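Local structure of DNA ligase (Aquifex aeolicus, 3QWU) at residues K80-N85 with I141-P146; A131-P136 with E150-F155. The protein probably seals nucleic acid ends in an ATP-dependent reaction by way of an enzyme-adenylate intermediate, and binds adenosine and calcium. All coordinates share one frame; numbering follows the deposited sequence.

Contact 1. Residues K80-N85 with I141-P146; sequences KVDGYN and IEESPP. With CA (calcium ion), chain D; ADN (adenosine), chain C.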
ATOM      1  N   LYS A  80      11.090   1.405 -24.003  1.00 31.91           N
ATOM      2  CA  LYS A  80       9.813   1.084 -23.452  1.00 32.12           C
ATOM      3  C   LYS A  80       8.966   2.389 -23.471  1.00 32.23           C
ATOM      4  O   LYS A  80       9.277   3.412 -22.832  1.00 31.35           O
ATOM      5  CB  LYS A  80       9.953   0.503 -22.024  1.00 32.83           C
ATOM      6  CG  LYS A  80       8.663  -0.199 -21.613  1.00 36.10           C
ATOM      7  CD  LYS A  80       8.566  -0.663 -20.185  1.00 40.31           C
ATOM      8  CE  LYS A  80       7.030  -0.961 -19.818  1.00 43.66           C
ATOM      9  NZ  LYS A  80       5.949   0.007 -20.463  1.00 47.66           N
ATOM     10  N   VAL A  81       7.939   2.378 -24.293  1.00 32.76           N
ATOM     11  CA  VAL A  81       7.133   3.570 -24.522  1.00 32.34           C
ATOM     12  C   VAL A  81       5.922   3.457 -23.594  1.00 32.06           C
ATOM     13  O   VAL A  81       5.264   2.408 -23.492  1.00 31.07           O
ATOM     14  CB  VAL A  81       6.677   3.685 -26.014  1.00 32.00           C
ATOM     15  CG1 VAL A  81       5.608   4.763 -26.148  1.00 31.94           C
ATOM     16  CG2 VAL A  81       7.840   3.997 -26.916  1.00 30.83           C
ATOM     17  N   ASP A  82       5.647   4.547 -22.915  1.00 32.76           N
ATOM     18  CA  ASP A  82       4.605   4.591 -21.915  1.00 33.55           C
ATOM     19  C   ASP A  82       3.279   4.986 -22.564  1.00 32.39           C
ATOM     20  O   ASP A  82       2.984   6.158 -22.763  1.00 30.98           O
ATOM     21  CB  ASP A  82       4.992   5.555 -20.811  1.00 34.61           C
ATOM     22  CG  ASP A  82       4.010   5.518 -19.638  1.00 40.26           C
ATOM     23  OD1 ASP A  82       3.265   4.521 -19.452  1.00 44.35           O
ATOM     24  OD2 ASP A  82       3.994   6.488 -18.860  1.00 50.97           O
ATOM     25  N   GLY A  83       2.494   3.974 -22.904  1.00 31.98           N
ATOM     26  CA  GLY A  83       1.175   4.175 -23.488  1.00 31.35           C
ATOM     27  C   GLY A  83       0.370   2.949 -23.098  1.00 31.65           C
ATOM     28  O   GLY A  83       0.485   2.472 -21.976  1.00 31.05           O
ATOM     29  N   TYR A  84      -0.410   2.399 -24.023  1.00 31.88           N
ATOM     30  CA  TYR A  84      -1.084   1.140 -23.787  1.00 31.35           C
ATOM     31  C   TYR A  84      -0.811   0.142 -24.910  1.00 32.23           C
ATOM     32  O   TYR A  84      -0.530   0.472 -26.031  1.00 32.27           O
ATOM     33  CB  TYR A  84      -2.577   1.355 -23.534  1.00 31.22           C
ATOM     34  CG  TYR A  84      -3.354   1.864 -24.767  1.00 32.17           C
ATOM     35  CD1 TYR A  84      -4.080   0.980 -25.565  1.00 28.49           C
ATOM     36  CD2 TYR A  84      -3.357   3.221 -25.128  1.00 30.69           C
ATOM     37  CE1 TYR A  84      -4.794   1.432 -26.681  1.00 29.28           C
ATOM     38  CE2 TYR A  84      -4.070   3.685 -26.266  1.00 30.00           C
ATOM     39  CZ  TYR A  84      -4.794   2.771 -27.018  1.00 31.15           C
ATOM     40  OH  TYR A  84      -5.480   3.167 -28.120  1.00 28.74           O
ATOM     41  N   ASN A  85      -0.879  -1.117 -24.545  1.00 33.69           N
ATOM     42  CA  ASN A  85      -0.552  -2.225 -25.389  1.00 33.68           C
ATOM     43  C   ASN A  85      -1.685  -2.504 -26.362  1.00 33.78           C
ATOM     44  O   ASN A  85      -2.888  -2.485 -25.995  1.00 33.76           O
ATOM     45  CB  ASN A  85      -0.373  -3.428 -24.479  1.00 34.56           C
ATOM     46  CG  ASN A  85      -0.014  -4.650 -25.213  1.00 36.81           C
ATOM     47  OD1 ASN A  85      -0.866  -5.297 -25.836  1.00 39.43           O
ATOM     48  ND2 ASN A  85       1.236  -5.045 -25.088  1.00 38.60           N
ATOM     49  N   ILE A 141      -4.820   6.547 -20.477  1.00 43.83           N
ATOM     50  CA  ILE A 141      -3.615   6.923 -19.763  1.00 45.07           C
ATOM     51  C   ILE A 141      -3.507   8.447 -19.885  1.00 45.55           C
ATOM     52  O   ILE A 141      -3.519   9.002 -20.988  1.00 44.67           O
ATOM     53  CB  ILE A 141      -2.400   6.214 -20.453  1.00 45.73           C
ATOM     54  CG1 ILE A 141      -2.494   4.692 -20.242  1.00 47.75           C
ATOM     55  CG2 ILE A 141      -1.054   6.712 -19.960  1.00 46.33           C
ATOM     56  CD1 ILE A 141      -2.474   4.267 -18.778  1.00 48.91           C
ATOM     57  N   GLU A 142      -3.489   9.121 -18.749  1.00 46.65           N
ATOM     58  CA  GLU A 142      -3.331  10.558 -18.650  0.60 47.43           C
ATOM     59  C   GLU A 142      -1.975  10.978 -19.207  1.00 47.16           C
ATOM     60  O   GLU A 142      -1.851  11.935 -19.957  1.00 47.83           O
ATOM     61  CB  GLU A 142      -3.408  10.872 -17.161  0.60 47.99           C
ATOM     62  CG  GLU A 142      -3.130  12.283 -16.737  0.60 50.10           C
ATOM     63  CD  GLU A 142      -2.889  12.343 -15.233  0.60 51.90           C
ATOM     64  OE1 GLU A 142      -3.241  11.331 -14.555  0.60 50.35           O
ATOM     65  OE2 GLU A 142      -2.340  13.374 -14.758  0.60 52.22           O
ATOM     66  N   GLU A 143      -0.940  10.221 -18.814  1.00 47.01           N
ATOM     67  CA  GLU A 143       0.464  10.510 -19.205  1.00 47.30           C
ATOM     68  C   GLU A 143       0.730  10.329 -20.698  1.00 45.94           C
ATOM     69  O   GLU A 143       0.095   9.504 -21.365  1.00 46.01           O
ATOM     70  CB  GLU A 143       1.475   9.581 -18.460  1.00 48.15           C
ATOM     71  CG  GLU A 143       1.704   9.859 -16.946  1.00 51.36           C
ATOM     72  CD  GLU A 143       2.840   8.989 -16.333  1.00 56.83           C
ATOM     73  OE1 GLU A 143       2.643   7.756 -16.143  1.00 59.10           O
ATOM     74  OE2 GLU A 143       3.942   9.550 -16.024  1.00 59.04           O
ATOM     75  N   SER A 144       1.714  11.065 -21.184  1.00 44.44           N
ATOM     76  CA  SER A 144       2.179  11.006 -22.564  1.00 43.76           C
ATOM     77  C   SER A 144       3.695  10.912 -22.570  1.00 44.11           C
ATOM     78  O   SER A 144       4.329  11.460 -21.693  1.00 44.22           O
ATOM     79  CB  SER A 144       1.808  12.311 -23.280  1.00 43.37           C
ATOM     80  OG  SER A 144       1.925  12.199 -24.680  1.00 40.50           O
ATOM     81  N   PRO A 145       4.287  10.229 -23.573  1.00 44.03           N
ATOM     82  CA  PRO A 145       5.680  10.440 -23.875  1.00 43.56           C
ATOM     83  C   PRO A 145       5.849  11.870 -24.351  1.00 44.02           C
ATOM     84  O   PRO A 145       4.958  12.391 -24.996  1.00 43.59           O
ATOM     85  CB  PRO A 145       5.958   9.493 -25.032  1.00 43.75           C
ATOM     86  CG  PRO A 145       4.848   8.576 -25.082  1.00 44.60           C
ATOM     87  CD  PRO A 145       3.677   9.224 -24.439  1.00 43.85           C
ATOM     88  N   PRO A 146       7.006  12.494 -24.075  1.00 44.66           N
ATOM     89  CA  PRO A 146       7.142  13.899 -24.467  1.00 45.76           C
ATOM     90  C   PRO A 146       7.133  14.153 -25.965  1.00 46.35           C
ATOM     91  O   PRO A 146       6.749  15.240 -26.367  1.00 47.59           O
ATOM     92  CB  PRO A 146       8.461  14.326 -23.821  1.00 46.11           C
ATOM     93  CG  PRO A 146       9.183  13.035 -23.503  1.00 44.77           C
ATOM     94  CD  PRO A 146       8.100  12.075 -23.189  1.00 45.05           C
TER
HETATM   95 CA    CA D 601       4.779   6.398 -16.390  1.00 84.06          CA
HETATM   96  O5' ADN C 501       4.681  -5.328 -19.888  1.00 52.75           O
HETATM   97  C5' ADN C 501       5.459  -4.326 -20.544  1.00 45.58           C
HETATM   98  C4' ADN C 501       4.547  -3.440 -21.383  1.00 45.03           C
HETATM   99  O4' ADN C 501       5.263  -2.284 -21.916  1.00 43.57           O
HETATM  100  C3' ADN C 501       4.015  -4.200 -22.591  1.00 44.17           C
HETATM  101  O3' ADN C 501       2.795  -4.902 -22.373  1.00 45.67           O
HETATM  102  C2' ADN C 501       3.888  -3.130 -23.670  1.00 42.47           C
HETATM  103  O2' ADN C 501       2.542  -2.706 -23.807  1.00 41.05           O
HETATM  104  C1' ADN C 501       4.759  -1.956 -23.227  1.00 41.97           C
HETATM  105  N9  ADN C 501       5.912  -1.701 -24.105  1.00 40.32           N
HETATM  106  C8  ADN C 501       6.335  -0.460 -24.443  1.00 41.58           C
HETATM  107  N7  ADN C 501       7.420  -0.493 -25.254  1.00 38.64           N
HETATM  108  C5  ADN C 501       7.706  -1.812 -25.405  1.00 37.66           C
HETATM  109  C6  ADN C 501       8.759  -2.552 -26.108  1.00 39.30           C
HETATM  110  N6  ADN C 501       9.680  -1.830 -26.806  1.00 37.84           N
HETATM  111  N1  ADN C 501       8.725  -3.921 -26.078  1.00 40.76           N
HETATM  112  C2  ADN C 501       7.777  -4.584 -25.354  1.00 40.06           C
HETATM  113  N3  ADN C 501       6.795  -3.952 -24.650  1.00 37.59           N
HETATM  114  C4  ADN C 501       6.714  -2.603 -24.661  1.00 38.96           C
HETATM  115  O   HOH W   1       0.712   7.768 -23.630  1.00 32.67           O
HETATM  116  O   HOH W   2       3.088   4.797 -16.691  1.00 46.79           O
HETATM  117  O   HOH W   3       5.527   4.366 -15.810  1.00 40.16           O

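Contact 2. Residues A131-P136 with E150-F155; sequences AEVAGP and EDVQLF. With ADN (adenosine), chain C.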
ATOM      1  N   ALA A 131       2.051  -3.394 -30.679  1.00 32.24           N
ATOM      2  CA  ALA A 131       2.451  -1.994 -30.639  1.00 32.48           C
ATOM      3  C   ALA A 131       1.925  -1.291 -29.399  1.00 31.91           C
ATOM      4  O   ALA A 131       0.887  -1.666 -28.841  1.00 31.11           O
ATOM      5  CB  ALA A 131       1.943  -1.251 -31.886  1.00 32.74           C
ATOM      6  N   GLU A 132       2.649  -0.255 -29.012  1.00 32.04           N
ATOM      7  CA  GLU A 132       2.204   0.690 -27.986  1.00 31.66           C
ATOM      8  C   GLU A 132       1.530   1.863 -28.668  1.00 32.07           C
ATOM      9  O   GLU A 132       2.110   2.449 -29.584  1.00 31.56           O
ATOM     10  CB  GLU A 132       3.403   1.223 -27.222  1.00 31.09           C
ATOM     11  CG  GLU A 132       3.064   1.772 -25.837  1.00 34.59           C
ATOM     12  CD  GLU A 132       2.716   0.679 -24.808  1.00 35.03           C
ATOM     13  OE1 GLU A 132       2.751  -0.497 -25.203  1.00 33.84           O
ATOM     14  OE2 GLU A 132       2.411   1.006 -23.634  1.00 32.42           O
ATOM     15  N   VAL A 133       0.308   2.201 -28.231  1.00 31.75           N
ATOM     16  CA  VAL A 133      -0.328   3.454 -28.593  1.00 31.09           C
ATOM     17  C   VAL A 133      -0.116   4.488 -27.472  1.00 31.14           C
ATOM     18  O   VAL A 133      -0.335   4.200 -26.288  1.00 30.05           O
ATOM     19  CB  VAL A 133      -1.807   3.266 -28.805  1.00 31.98           C
ATOM     20  CG1 VAL A 133      -2.431   4.572 -29.244  1.00 30.28           C
ATOM     21  CG2 VAL A 133      -2.059   2.211 -29.847  1.00 32.19           C
ATOM     22  N   ALA A 134       0.274   5.707 -27.843  1.00 31.63           N
ATOM     23  CA  ALA A 134       0.733   6.687 -26.858  1.00 32.50           C
ATOM     24  C   ALA A 134       0.478   8.095 -27.333  1.00 33.95           C
ATOM     25  O   ALA A 134       0.506   8.390 -28.574  1.00 36.22           O
ATOM     26  CB  ALA A 134       2.233   6.488 -26.543  1.00 31.50           C
ATOM     27  N   GLY A 135       0.267   8.975 -26.369  1.00 34.35           N
ATOM     28  CA  GLY A 135      -0.049  10.378 -26.676  1.00 35.75           C
ATOM     29  C   GLY A 135      -0.961  11.044 -25.654  1.00 36.81           C
ATOM     30  O   GLY A 135      -1.589  10.394 -24.839  1.00 36.70           O
ATOM     31  N   PRO A 136      -1.065  12.359 -25.721  1.00 37.87           N
ATOM     32  CA  PRO A 136      -1.795  13.017 -24.659  1.00 39.00           C
ATOM     33  C   PRO A 136      -3.311  12.908 -24.840  1.00 39.77           C
ATOM     34  O   PRO A 136      -4.057  13.092 -23.884  1.00 41.15           O
ATOM     35  CB  PRO A 136      -1.370  14.466 -24.802  1.00 39.50           C
ATOM     36  CG  PRO A 136      -1.096  14.616 -26.295  1.00 39.17           C
ATOM     37  CD  PRO A 136      -0.520  13.297 -26.708  1.00 37.87           C
ATOM     38  N   GLU A 150       0.521  15.620 -29.609  1.00 46.33           N
ATOM     39  CA  GLU A 150      -0.921  15.594 -29.731  1.00 47.35           C
ATOM     40  C   GLU A 150      -1.470  14.325 -30.335  1.00 45.61           C
ATOM     41  O   GLU A 150      -0.752  13.505 -30.887  1.00 45.71           O
ATOM     42  CB  GLU A 150      -1.434  16.830 -30.531  1.00 49.07           C
ATOM     43  CG  GLU A 150      -1.267  16.764 -32.052  1.00 53.59           C
ATOM     44  CD  GLU A 150      -0.048  17.546 -32.562  1.00 60.03           C
ATOM     45  OE1 GLU A 150       0.087  18.748 -32.206  1.00 67.15           O
ATOM     46  OE2 GLU A 150       0.766  16.971 -33.321  1.00 59.62           O
ATOM     47  N   ASP A 151      -2.781  14.177 -30.214  1.00 44.92           N
ATOM     48  CA  ASP A 151      -3.492  13.006 -30.723  1.00 43.30           C
ATOM     49  C   ASP A 151      -2.810  11.769 -30.130  1.00 40.69           C
ATOM     50  O   ASP A 151      -2.552  11.746 -28.931  1.00 39.32           O
ATOM     51  CB  ASP A 151      -3.492  13.024 -32.266  1.00 43.90           C
ATOM     52  CG  ASP A 151      -4.574  12.145 -32.875  1.00 44.85           C
ATOM     53  OD1 ASP A 151      -5.554  11.762 -32.181  1.00 47.14           O
ATOM     54  OD2 ASP A 151      -4.461  11.858 -34.081  1.00 43.47           O
ATOM     55  N   VAL A 152      -2.523  10.765 -30.962  1.00 38.75           N
ATOM     56  CA  VAL A 152      -1.880   9.536 -30.544  1.00 36.31           C
ATOM     57  C   VAL A 152      -1.088   9.029 -31.721  1.00 35.85           C
ATOM     58  O   VAL A 152      -1.342   9.401 -32.879  1.00 35.66           O
ATOM     59  CB  VAL A 152      -2.903   8.449 -30.195  1.00 36.39           C
ATOM     60  CG1 VAL A 152      -3.361   8.607 -28.804  1.00 36.22           C
ATOM     61  CG2 VAL A 152      -4.074   8.536 -31.145  1.00 36.20           C
ATOM     62  N   GLN A 153      -0.147   8.135 -31.407  1.00 34.43           N
ATOM     63  CA  GLN A 153       0.812   7.595 -32.355  1.00 33.30           C
ATOM     64  C   GLN A 153       1.035   6.175 -31.898  1.00 32.25           C
ATOM     65  O   GLN A 153       0.782   5.850 -30.741  1.00 31.03           O
ATOM     66  CB  GLN A 153       2.130   8.365 -32.322  1.00 32.63           C
ATOM     67  CG  GLN A 153       2.137   9.629 -33.190  1.00 35.98           C
ATOM     68  CD  GLN A 153       3.491  10.356 -33.141  1.00 37.51           C
ATOM     69  OE1 GLN A 153       4.538   9.710 -33.113  1.00 39.80           O
ATOM     70  NE2 GLN A 153       3.464  11.704 -33.087  1.00 38.44           N
ATOM     71  N   LEU A 154       1.515   5.354 -32.815  1.00 31.17           N
ATOM     72  CA  LEU A 154       1.603   3.959 -32.587  1.00 31.53           C
ATOM     73  C   LEU A 154       3.037   3.554 -32.863  1.00 30.73           C
ATOM     74  O   LEU A 154       3.643   4.055 -33.760  1.00 32.28           O
ATOM     75  CB  LEU A 154       0.593   3.272 -33.463  1.00 32.41           C
ATOM     76  CG  LEU A 154       0.611   1.774 -33.547  1.00 33.01           C
ATOM     77  CD1 LEU A 154      -0.779   1.302 -33.919  1.00 33.56           C
ATOM     78  CD2 LEU A 154       1.656   1.418 -34.568  1.00 34.39           C
ATOM     79  N   PHE A 155       3.571   2.679 -32.039  1.00 29.51           N
ATOM     80  CA  PHE A 155       4.914   2.216 -32.161  1.00 29.43           C
ATOM     81  C   PHE A 155       4.985   0.705 -32.031  1.00 29.95           C
ATOM     82  O   PHE A 155       4.789   0.179 -30.939  1.00 29.59           O
ATOM     83  CB  PHE A 155       5.746   2.878 -31.070  1.00 30.17           C
ATOM     84  CG  PHE A 155       5.798   4.405 -31.170  1.00 29.74           C
ATOM     85  CD1 PHE A 155       6.682   5.029 -32.001  1.00 33.20           C
ATOM     86  CD2 PHE A 155       4.956   5.189 -30.434  1.00 32.14           C
ATOM     87  CE1 PHE A 155       6.725   6.469 -32.102  1.00 32.17           C
ATOM     88  CE2 PHE A 155       5.017   6.606 -30.531  1.00 31.29           C
ATOM     89  CZ  PHE A 155       5.883   7.210 -31.400  1.00 27.39           C
TER
HETATM   90  O5' ADN C 501       4.681  -5.328 -19.888  1.00 52.75           O
HETATM   91  C5' ADN C 501       5.459  -4.326 -20.544  1.00 45.58           C
HETATM   92  C4' ADN C 501       4.547  -3.440 -21.383  1.00 45.03           C
HETATM   93  O4' ADN C 501       5.263  -2.284 -21.916  1.00 43.57           O
HETATM   94  C3' ADN C 501       4.015  -4.200 -22.591  1.00 44.17           C
HETATM   95  O3' ADN C 501       2.795  -4.902 -22.373  1.00 45.67           O
HETATM   96  C2' ADN C 501       3.888  -3.130 -23.670  1.00 42.47           C
HETATM   97  O2' ADN C 501       2.542  -2.706 -23.807  1.00 41.05           O
HETATM   98  C1' ADN C 501       4.759  -1.956 -23.227  1.00 41.97           C
HETATM   99  N9  ADN C 501       5.912  -1.701 -24.105  1.00 40.32           N
HETATM  100  C8  ADN C 501       6.335  -0.460 -24.443  1.00 41.58           C
HETATM  101  N7  ADN C 501       7.420  -0.493 -25.254  1.00 38.64           N
HETATM  102  C5  ADN C 501       7.706  -1.812 -25.405  1.00 37.66           C
HETATM  103  C6  ADN C 501       8.759  -2.552 -26.108  1.00 39.30           C
HETATM  104  N6  ADN C 501       9.680  -1.830 -26.806  1.00 37.84           N
HETATM  105  N1  ADN C 501       8.725  -3.921 -26.078  1.00 40.76           N
HETATM  106  C2  ADN C 501       7.777  -4.584 -25.354  1.00 40.06           C
HETATM  107  N3  ADN C 501       6.795  -3.952 -24.650  1.00 37.59           N
HETATM  108  C4  ADN C 501       6.714  -2.603 -24.661  1.00 38.96           C

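Contact 1. Residues K80-N85 with I141-P146
Asp82 and Glu143 reach a common calcium ion through different first torsions: Asp82 holds CG opposite its backbone N (chi1 -173°), whereas Glu143 sets CG beside its own N (chi1 -72°) and runs on extended. Each carboxylate gives the metal one oxygen, Asp82 OD2 at 2.6 Å and Glu143 OE1 at 2.5 Å from the calcium. Their planes stand 79° apart, and OD2 and OE1 come within 3.3 Å of each other, a closeness of like charges that the cation probably pays for. Asp239 OD1, from helix 233-242, adds a third carboxylate, and two waters bind as well; one of these also donates to Asp82 OD1 at 2.8 Å, tying the second carboxylate oxygen to the metal shell. A separate water bridges the backbones by donating to Asp82 O and Glu143 O. Next to the metal site along 141-146, the Pro145 ring meets Val81 at about a right angle, Val81 CG1 lying 4.0 Å from Pro145 CG, while Pro145 CD packs on Asp82 O. At the other side of 80-85, Lys80 NZ donates to the ribose O4' of adenosine at 2.8 Å, and the same NZ forms a salt bridge with Glu214; Asn85 ND2 donates to the ribose O2'. The sequence Lys80-Val81-Asp82-Gly83 matches the KxDG motif (motif I) of covalent nucleotidyltransferases, whose lysine, in relatives, carries the AMP.

Contact 2. Residues A131-P136 with E150-F155
The ring of Phe155 meets Glu132 at its edge rather than over a face: Glu132 O sits near the ring plane, 4.0 Å from Phe155 CD2. The carboxylate of Glu132 leads away from 150-155, toward the nucleoside. Its chain leaves the backbone with CG opposite the N and then bends at chi2 (72°), which carries the group off the strand pair so that OE1 accepts the hydroxyl of adenosine O2' at 2.6 Å. The second oxygen, OE2, takes the backbone N-H of Gly83, so each carboxylate oxygen has its own partner, which probably limits rotation of the group. Replacing Glu132 by an alanine removes the carboxylate and would probably leave the ribose O2' without this acceptor and the Gly83 N-H without its mate. The backbones form an antiparallel ladder in the four-stranded sheet of the nucleotidyltransferase domain, strand 153-161 lying at its outer side within the chain. Glu132 and Phe155 are a hydrogen-bonded pair, and so are Ala134 and Gln153; between them Val133 and Leu154 form a non-hydrogen-bonded pair. Phe155 N donates to Glu132 O and Glu132 N back to Phe155 O, as do Gln153 N to Ala134 O and Ala134 N to Gln153 O, all four at 2.9 Å. On the face of Val133 and Leu154, Ala131 CB touches Leu154 CG at 3.7 Å, Val133 CG1 approaches Val152 CB at 4.0 Å, and helix 106-115 covers the apolar layer. Beyond the strands Gly135 passes close to Asp151 O, where any CB would collide with that oxygen. The Pro136 ring then lays its CG 3.6 Å from Glu150 CA, while the Asp151 carboxylate forms a salt bridge with Arg111 of helix 106-115.

The two contacts interleave along the chain, in the order 80-85, 131-136, 141-146, 150-155, with centres about 7 Å apart. They meet in one antiparallel sheet, where strand 84-91 neighbours strand 127-134 and the latter neighbours strand 153-161. Tyr84 N and Val133 O, 2.9 Å apart, probably join the two contacts by a backbone hydrogen bond. The loop between strands 127-134 and 153-161 holds 141-146, so the strands paired in contact 2 also frame the loop that brings a calcium ligand to contact 1. Together they bring the adenosine-binding groups and, some 10 Å from the nearest adenosine atom, the calcium ion into one region, consistent with an adenylation site.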